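Local coordinates for protein magnesium transporter (Enterococcus faecalis, PDB 2OUX) that probably transports magnesium ions across the cell membrane and has a cytosolic part, made of an MgtE N domain and a CBS pair, that binds magnesium ions, at residues N183-V188 with D242-I247; R210-H215 with Y230-V235. One frame throughout, in Å; residues are numbered along the deposited sequence.

Interaction 1. Residues N183-V188 with D242-I247; sequences NHLVGV and DHLLGI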
ATOM      1  N   ASN A 183      18.017   7.629  17.253  1.00 41.32           N
ATOM      2  CA  ASN A 183      16.772   7.546  16.510  1.00 38.98           C
ATOM      3  C   ASN A 183      16.757   8.449  15.280  1.00 37.55           C
ATOM      4  O   ASN A 183      15.717   8.988  14.895  1.00 37.03           O
ATOM      5  CB  ASN A 183      15.590   7.883  17.413  1.00 39.15           C
ATOM      6  CG  ASN A 183      14.270   7.526  16.780  1.00 39.60           C
ATOM      7  OD1 ASN A 183      14.108   6.427  16.248  1.00 40.42           O
ATOM      8  ND2 ASN A 183      13.314   8.445  16.834  1.00 37.10           N
ATOM      9  N   HIS A 184      17.928   8.622  14.681  1.00 35.99           N
ATOM     10  CA  HIS A 184      18.071   9.407  13.463  1.00 36.16           C
ATOM     11  C   HIS A 184      17.718   8.459  12.317  1.00 35.80           C
ATOM     12  O   HIS A 184      18.186   7.315  12.297  1.00 35.44           O
ATOM     13  CB  HIS A 184      19.520   9.867  13.296  1.00 38.97           C
ATOM     14  CG  HIS A 184      19.881  11.062  14.118  1.00 42.64           C
ATOM     15  ND1 HIS A 184      21.162  11.295  14.570  1.00 44.87           N
ATOM     16  CD2 HIS A 184      19.140  12.121  14.529  1.00 44.48           C
ATOM     17  CE1 HIS A 184      21.197  12.442  15.223  1.00 46.78           C
ATOM     18  NE2 HIS A 184      19.982  12.965  15.212  1.00 45.80           N
ATOM     19  N   LEU A 185      16.885   8.921  11.383  1.00 33.63           N
ATOM     20  CA  LEU A 185      16.495   8.105  10.234  1.00 30.48           C
ATOM     21  C   LEU A 185      17.665   8.083   9.265  1.00 28.34           C
ATOM     22  O   LEU A 185      18.004   9.106   8.670  1.00 24.38           O
ATOM     23  CB  LEU A 185      15.265   8.703   9.550  1.00 28.24           C
ATOM     24  CG  LEU A 185      14.766   8.008   8.273  1.00 30.14           C
ATOM     25  CD1 LEU A 185      14.424   6.537   8.552  1.00 25.99           C
ATOM     26  CD2 LEU A 185      13.556   8.767   7.745  1.00 27.47           C
ATOM     27  N   VAL A 186      18.284   6.920   9.100  1.00 29.97           N
ATOM     28  CA  VAL A 186      19.440   6.811   8.213  1.00 29.15           C
ATOM     29  C   VAL A 186      19.284   5.860   7.028  1.00 29.34           C
ATOM     30  O   VAL A 186      20.196   5.725   6.218  1.00 29.11           O
ATOM     31  CB  VAL A 186      20.690   6.388   9.014  1.00 30.68           C
ATOM     32  CG1 VAL A 186      20.978   7.426  10.101  1.00 28.54           C
ATOM     33  CG2 VAL A 186      20.474   4.998   9.630  1.00 28.57           C
ATOM     34  N   GLY A 187      18.136   5.201   6.919  1.00 29.03           N
ATOM     35  CA  GLY A 187      17.950   4.278   5.817  1.00 27.31           C
ATOM     36  C   GLY A 187      16.608   3.585   5.826  1.00 28.72           C
ATOM     37  O   GLY A 187      15.789   3.789   6.727  1.00 25.95           O
ATOM     38  N   VAL A 188      16.381   2.752   4.817  1.00 28.41           N
ATOM     39  CA  VAL A 188      15.122   2.028   4.702  1.00 26.42           C
ATOM     40  C   VAL A 188      15.295   0.796   3.822  1.00 27.01           C
ATOM     41  O   VAL A 188      16.190   0.754   2.973  1.00 26.85           O
ATOM     42  CB  VAL A 188      14.026   2.920   4.071  1.00 24.93           C
ATOM     43  CG1 VAL A 188      14.425   3.324   2.651  1.00 23.15           C
ATOM     44  CG2 VAL A 188      12.696   2.183   4.047  1.00 25.65           C
ATOM     45  N   ASP A 242      15.988  15.200  11.787  1.00 47.61           N
ATOM     46  CA  ASP A 242      15.894  13.880  11.177  1.00 47.42           C
ATOM     47  C   ASP A 242      15.603  12.739  12.145  1.00 45.80           C
ATOM     48  O   ASP A 242      16.054  11.614  11.938  1.00 47.07           O
ATOM     49  CB  ASP A 242      17.168  13.566  10.392  1.00 48.55           C
ATOM     50  CG  ASP A 242      17.358  14.495   9.222  1.00 51.58           C
ATOM     51  OD1 ASP A 242      16.402  14.638   8.424  1.00 50.84           O
ATOM     52  OD2 ASP A 242      18.457  15.080   9.100  1.00 53.35           O
ATOM     53  N   HIS A 243      14.859  13.034  13.203  1.00 43.35           N
ATOM     54  CA  HIS A 243      14.473  12.012  14.165  1.00 41.31           C
ATOM     55  C   HIS A 243      13.182  11.411  13.618  1.00 38.79           C
ATOM     56  O   HIS A 243      12.250  12.147  13.279  1.00 38.58           O
ATOM     57  CB  HIS A 243      14.200  12.636  15.536  1.00 42.93           C
ATOM     58  CG  HIS A 243      15.420  13.150  16.227  1.00 44.18           C
ATOM     59  ND1 HIS A 243      16.402  12.324  16.723  1.00 44.43           N
ATOM     60  CD2 HIS A 243      15.811  14.417  16.529  1.00 44.54           C
ATOM     61  CE1 HIS A 243      17.344  13.050  17.301  1.00 45.89           C
ATOM     62  NE2 HIS A 243      17.004  14.324  17.195  1.00 45.09           N
ATOM     63  N   LEU A 244      13.128  10.086  13.522  1.00 34.79           N
ATOM     64  CA  LEU A 244      11.939   9.409  13.001  1.00 32.50           C
ATOM     65  C   LEU A 244      10.780   9.518  13.988  1.00 29.87           C
ATOM     66  O   LEU A 244      10.813   8.918  15.064  1.00 28.63           O
ATOM     67  CB  LEU A 244      12.263   7.935  12.718  1.00 30.74           C
ATOM     68  CG  LEU A 244      11.129   7.032  12.225  1.00 32.62           C
ATOM     69  CD1 LEU A 244      10.414   7.653  11.033  1.00 29.78           C
ATOM     70  CD2 LEU A 244      11.714   5.685  11.858  1.00 32.34           C
ATOM     71  N   LEU A 245       9.753  10.275  13.616  1.00 29.47           N
ATOM     72  CA  LEU A 245       8.606  10.474  14.494  1.00 29.58           C
ATOM     73  C   LEU A 245       7.416   9.585  14.189  1.00 29.59           C
ATOM     74  O   LEU A 245       6.701   9.162  15.097  1.00 28.96           O
ATOM     75  CB  LEU A 245       8.162  11.942  14.461  1.00 31.25           C
ATOM     76  CG  LEU A 245       9.147  12.933  15.098  1.00 33.95           C
ATOM     77  CD1 LEU A 245       8.604  14.364  14.998  1.00 32.09           C
ATOM     78  CD2 LEU A 245       9.384  12.547  16.551  1.00 30.71           C
ATOM     79  N   GLY A 246       7.187   9.317  12.910  1.00 27.94           N
ATOM     80  CA  GLY A 246       6.064   8.480  12.547  1.00 25.29           C
ATOM     81  C   GLY A 246       5.979   8.234  11.055  1.00 25.45           C
ATOM     82  O   GLY A 246       6.919   8.514  10.304  1.00 24.11           O
ATOM     83  N   ILE A 247       4.846   7.695  10.627  1.00 23.63           N
ATOM     84  CA  ILE A 247       4.622   7.412   9.223  1.00 22.65           C
ATOM     85  C   ILE A 247       3.221   7.820   8.833  1.00 19.93           C
ATOM     86  O   ILE A 247       2.310   7.819   9.661  1.00 19.28           O
ATOM     87  CB  ILE A 247       4.757   5.908   8.908  1.00 24.31           C
ATOM     88  CG1 ILE A 247       3.873   5.104   9.869  1.00 24.04           C
ATOM     89  CG2 ILE A 247       6.223   5.482   8.977  1.00 20.84           C
ATOM     90  CD1 ILE A 247       3.717   3.647   9.481  1.00 23.56           C
TER

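Interaction 2. Residues R210-H215 with Y230-V235; sequences RVISVH and YDFLAV. With MG (magnesium ion), chain C.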
ATOM      1  N   ARG A 210      19.124   6.313   0.210  1.00 36.61           N
ATOM      2  CA  ARG A 210      18.271   7.404  -0.264  1.00 35.82           C
ATOM      3  C   ARG A 210      16.819   7.273   0.199  1.00 34.63           C
ATOM      4  O   ARG A 210      15.897   7.187  -0.611  1.00 35.75           O
ATOM      5  CB  ARG A 210      18.324   7.494  -1.790  1.00 34.93           C
ATOM      6  CG  ARG A 210      19.686   7.879  -2.337  1.00 37.60           C
ATOM      7  CD  ARG A 210      19.656   7.941  -3.852  1.00 39.00           C
ATOM      8  NE  ARG A 210      18.788   9.016  -4.334  1.00 40.01           N
ATOM      9  CZ  ARG A 210      19.108  10.306  -4.305  1.00 41.69           C
ATOM     10  NH1 ARG A 210      20.282  10.688  -3.818  1.00 39.93           N
ATOM     11  NH2 ARG A 210      18.258  11.218  -4.768  1.00 40.81           N
ATOM     12  N   VAL A 211      16.619   7.262   1.512  1.00 33.37           N
ATOM     13  CA  VAL A 211      15.278   7.152   2.060  1.00 34.31           C
ATOM     14  C   VAL A 211      14.555   8.490   1.955  1.00 33.17           C
ATOM     15  O   VAL A 211      15.088   9.530   2.330  1.00 33.30           O
ATOM     16  CB  VAL A 211      15.310   6.677   3.531  1.00 35.64           C
ATOM     17  CG1 VAL A 211      16.266   7.541   4.343  1.00 38.08           C
ATOM     18  CG2 VAL A 211      13.915   6.713   4.114  1.00 35.59           C
ATOM     19  N   ILE A 212      13.348   8.444   1.407  1.00 34.29           N
ATOM     20  CA  ILE A 212      12.507   9.619   1.220  1.00 31.76           C
ATOM     21  C   ILE A 212      11.640   9.796   2.465  1.00 33.15           C
ATOM     22  O   ILE A 212      11.049   8.835   2.963  1.00 30.39           O
ATOM     23  CB  ILE A 212      11.569   9.448  -0.009  1.00 33.71           C
ATOM     24  CG1 ILE A 212      12.397   9.267  -1.289  1.00 37.10           C
ATOM     25  CG2 ILE A 212      10.646  10.644  -0.143  1.00 28.63           C
ATOM     26  CD1 ILE A 212      12.981   7.861  -1.437  1.00 42.06           C
ATOM     27  N   SER A 213      11.569  11.027   2.963  1.00 31.95           N
ATOM     28  CA  SER A 213      10.768  11.326   4.139  1.00 32.44           C
ATOM     29  C   SER A 213      10.230  12.742   4.034  1.00 31.47           C
ATOM     30  O   SER A 213      10.626  13.497   3.145  1.00 30.27           O
ATOM     31  CB  SER A 213      11.604  11.190   5.417  1.00 31.91           C
ATOM     32  OG  SER A 213      12.651  12.144   5.455  1.00 31.62           O
ATOM     33  N   VAL A 214       9.324  13.084   4.946  1.00 31.14           N
ATOM     34  CA  VAL A 214       8.712  14.404   4.995  1.00 29.68           C
ATOM     35  C   VAL A 214       8.912  14.960   6.399  1.00 31.00           C
ATOM     36  O   VAL A 214       9.200  14.203   7.335  1.00 30.46           O
ATOM     37  CB  VAL A 214       7.198  14.327   4.686  1.00 29.21           C
ATOM     38  CG1 VAL A 214       6.984  13.757   3.296  1.00 25.67           C
ATOM     39  CG2 VAL A 214       6.491  13.452   5.726  1.00 26.63           C
ATOM     40  N   HIS A 215       8.762  16.275   6.542  1.00 31.32           N
ATOM     41  CA  HIS A 215       8.931  16.942   7.831  1.00 32.56           C
ATOM     42  C   HIS A 215       7.582  16.989   8.542  1.00 31.20           C
ATOM     43  O   HIS A 215       6.552  17.189   7.909  1.00 31.95           O
ATOM     44  CB  HIS A 215       9.466  18.369   7.629  1.00 34.00           C
ATOM     45  CG  HIS A 215       9.678  19.123   8.909  1.00 34.20           C
ATOM     46  ND1 HIS A 215      10.688  18.820   9.796  1.00 35.80           N
ATOM     47  CD2 HIS A 215       8.999  20.164   9.457  1.00 33.03           C
ATOM     48  CE1 HIS A 215      10.627  19.638  10.834  1.00 36.15           C
ATOM     49  NE2 HIS A 215       9.609  20.461  10.650  1.00 35.23           N
ATOM     50  N   TYR A 230       5.949   8.924  -5.681  1.00 27.81           N
ATOM     51  CA  TYR A 230       6.769   7.741  -5.409  1.00 27.34           C
ATOM     52  C   TYR A 230       6.011   6.424  -5.295  1.00 26.17           C
ATOM     53  O   TYR A 230       6.616   5.377  -5.115  1.00 23.70           O
ATOM     54  CB  TYR A 230       7.594   7.970  -4.136  1.00 26.01           C
ATOM     55  CG  TYR A 230       8.648   9.040  -4.295  1.00 29.10           C
ATOM     56  CD1 TYR A 230       9.964   8.716  -4.644  1.00 29.38           C
ATOM     57  CD2 TYR A 230       8.323  10.384  -4.145  1.00 29.15           C
ATOM     58  CE1 TYR A 230      10.922   9.714  -4.836  1.00 29.31           C
ATOM     59  CE2 TYR A 230       9.268  11.379  -4.334  1.00 29.54           C
ATOM     60  CZ  TYR A 230      10.562  11.043  -4.679  1.00 29.70           C
ATOM     61  OH  TYR A 230      11.482  12.051  -4.861  1.00 30.08           O
ATOM     62  N   ASP A 231       4.686   6.480  -5.408  1.00 28.43           N
ATOM     63  CA  ASP A 231       3.860   5.277  -5.299  1.00 26.63           C
ATOM     64  C   ASP A 231       4.195   4.474  -4.029  1.00 26.43           C
ATOM     65  O   ASP A 231       4.315   3.250  -4.073  1.00 26.27           O
ATOM     66  CB  ASP A 231       4.048   4.399  -6.544  1.00 27.97           C
ATOM     67  CG  ASP A 231       3.669   5.121  -7.832  1.00 28.71           C
ATOM     68  OD1 ASP A 231       2.733   5.930  -7.787  1.00 29.07           O
ATOM     69  OD2 ASP A 231       4.288   4.878  -8.888  1.00 27.65           O
ATOM     70  N   PHE A 232       4.360   5.167  -2.904  1.00 26.08           N
ATOM     71  CA  PHE A 232       4.673   4.511  -1.634  1.00 25.74           C
ATOM     72  C   PHE A 232       3.386   4.191  -0.880  1.00 27.45           C
ATOM     73  O   PHE A 232       2.388   4.905  -1.024  1.00 28.31           O
ATOM     74  CB  PHE A 232       5.495   5.418  -0.728  1.00 25.93           C
ATOM     75  CG  PHE A 232       6.901   5.651  -1.184  1.00 27.71           C
ATOM     76  CD1 PHE A 232       7.610   4.666  -1.852  1.00 27.39           C
ATOM     77  CD2 PHE A 232       7.554   6.831  -0.845  1.00 28.47           C
ATOM     78  CE1 PHE A 232       8.956   4.850  -2.167  1.00 29.79           C
ATOM     79  CE2 PHE A 232       8.896   7.017  -1.154  1.00 28.53           C
ATOM     80  CZ  PHE A 232       9.595   6.024  -1.815  1.00 26.67           C
ATOM     81  N   LEU A 233       3.414   3.138  -0.065  1.00 25.17           N
ATOM     82  CA  LEU A 233       2.244   2.768   0.725  1.00 23.78           C
ATOM     83  C   LEU A 233       2.385   3.429   2.093  1.00 23.45           C
ATOM     84  O   LEU A 233       1.480   3.383   2.923  1.00 23.38           O
ATOM     85  CB  LEU A 233       2.139   1.245   0.843  1.00 23.27           C
ATOM     86  CG  LEU A 233       3.329   0.487   1.435  1.00 26.14           C
ATOM     87  CD1 LEU A 233       3.237   0.488   2.965  1.00 21.83           C
ATOM     88  CD2 LEU A 233       3.316  -0.945   0.907  1.00 23.97           C
ATOM     89  N   ALA A 234       3.536   4.055   2.313  1.00 23.86           N
ATOM     90  CA  ALA A 234       3.801   4.767   3.558  1.00 25.14           C
ATOM     91  C   ALA A 234       5.028   5.658   3.385  1.00 24.86           C
ATOM     92  O   ALA A 234       5.851   5.422   2.498  1.00 24.33           O
ATOM     93  CB  ALA A 234       4.023   3.782   4.711  1.00 24.00           C
ATOM     94  N   VAL A 235       5.137   6.689   4.220  1.00 24.43           N
ATOM     95  CA  VAL A 235       6.274   7.592   4.162  1.00 23.88           C
ATOM     96  C   VAL A 235       6.632   8.065   5.561  1.00 24.71           C
ATOM     97  O   VAL A 235       5.766   8.480   6.329  1.00 25.56           O
ATOM     98  CB  VAL A 235       5.996   8.801   3.220  1.00 26.19           C
ATOM     99  CG1 VAL A 235       4.913   9.709   3.797  1.00 23.59           C
ATOM    100  CG2 VAL A 235       7.291   9.562   2.971  1.00 26.91           C
TER
HETATM  101 MG    MG C 401       1.495   7.645  -8.259  1.00 28.25          MG
HETATM  102  O   HOH W   1       0.528   9.325  -9.397  1.00 22.84           O
HETATM  103  O   HOH W   2      -0.299   7.101  -7.257  1.00 24.11           O
HETATM  104  O   HOH W   3       0.807   6.441  -9.837  1.00 26.70           O
HETATM  105  O   HOH W   4       3.331   7.736  -9.736  1.00 24.86           O

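Interaction 1. Residues N183-V188 with D242-I247
His184 and His243 lie side by side and point the same way at the seam between the two CBS motifs of the pair, each at the turn leading into the last strand of its motif's sheet. Their planes are inclined at 29° but slid apart, with centroids 4.6 Å from each other, so the rings barely overlap: CD2 of His184 sits over one face of the His243 ring, 3.4 Å from His243 CE1. Both residues have CG anti to the carbonyl carbon, which sends the two rings off the same side of a single beta bridge.

Backbone bonds hold that bridge in two places, Leu244 N to Asn183 O at 3.1 Å and Leu185 N to Asp242 O at 2.9 Å. The CB atoms of Leu185 and Leu244 point toward the opposite segment; Leu185 CD1 and Leu244 CD2 are 4.4 Å apart, and both leucines also pack on Tyr177 and Pro236. Asn183 grips Leu244 a second time. With CG anti to the backbone N (chi1 -168°), its amide is placed beside Leu244, and ND2 donates to Leu244 O over 3.1 Å, bent to 147° at the hydrogen and tilted from the carbonyl plane.

Interaction 2. Residues R210-H215 with Y230-V235
Tyr230, where helix 220-230 gives way to the loop, meets Ile212 with its ring: CE1 of the tyrosine is 3.9 Å from Ile212 CG1, and the methyl CG2 of Ile212 lies over one ring face. The phenol oxygen is engaged across the dimer, where Glu38 of the second subunit hydrogen-bonds it.

Asp231 leaves the helix with positive phi (51°), and its carboxylate serves a metal instead. Its OD1 binds a magnesium ion at 2.2 Å; four waters and the backbone O of Arg228 bring the ligands to six.

Phe232 brings the chain back to the isoleucine. Its ring stands at the branched side chain edge-on, CE2 lying 3.8 Å from Ile212 CB and CZ 3.9 Å from Ile212 CD1, while CB of Tyr230 covers one face 3.3 Å above the plane. The phenylalanine is therefore held both at its edge and over a face.

After Leu233 and Ala234, Val235 points toward 210-215. Its CG2, anti to the backbone N, comes within 3.8 Å of Ile212 O and 4.2 Å of Val214 CG1, and Ile227 of the helix packs on the same valine.

The contacts between side chains of the two segments are apolar. They join the lead-in to strand 214-215 with the turn between helix 220-230 and strand 234-238, a turn that carries a magnesium site, within the beta-alpha-beta unit of the second CBS motif.

How the interactions relate
From the N terminus, the chain enters interaction 1 at 183-188, at the start of the last strand of the first CBS motif. It then crosses into the second motif and passes 210-215; helix 220-230 follows, and 230-235 closes the short loop of interaction 2, with 14 residues between its segments. Only afterwards does 242-247 close the larger loop of interaction 1, so interaction 2 is nested inside it. Interaction 1 ties one motif to the other, whereas interaction 2 works within the second. Their centres are 11 Å apart, and they touch directly: Val188 CG1 packs 3.6 Å from Val211 CB, and Ile247 CB lies 3.8 Å from Val235 O on neighbouring strands of one sheet.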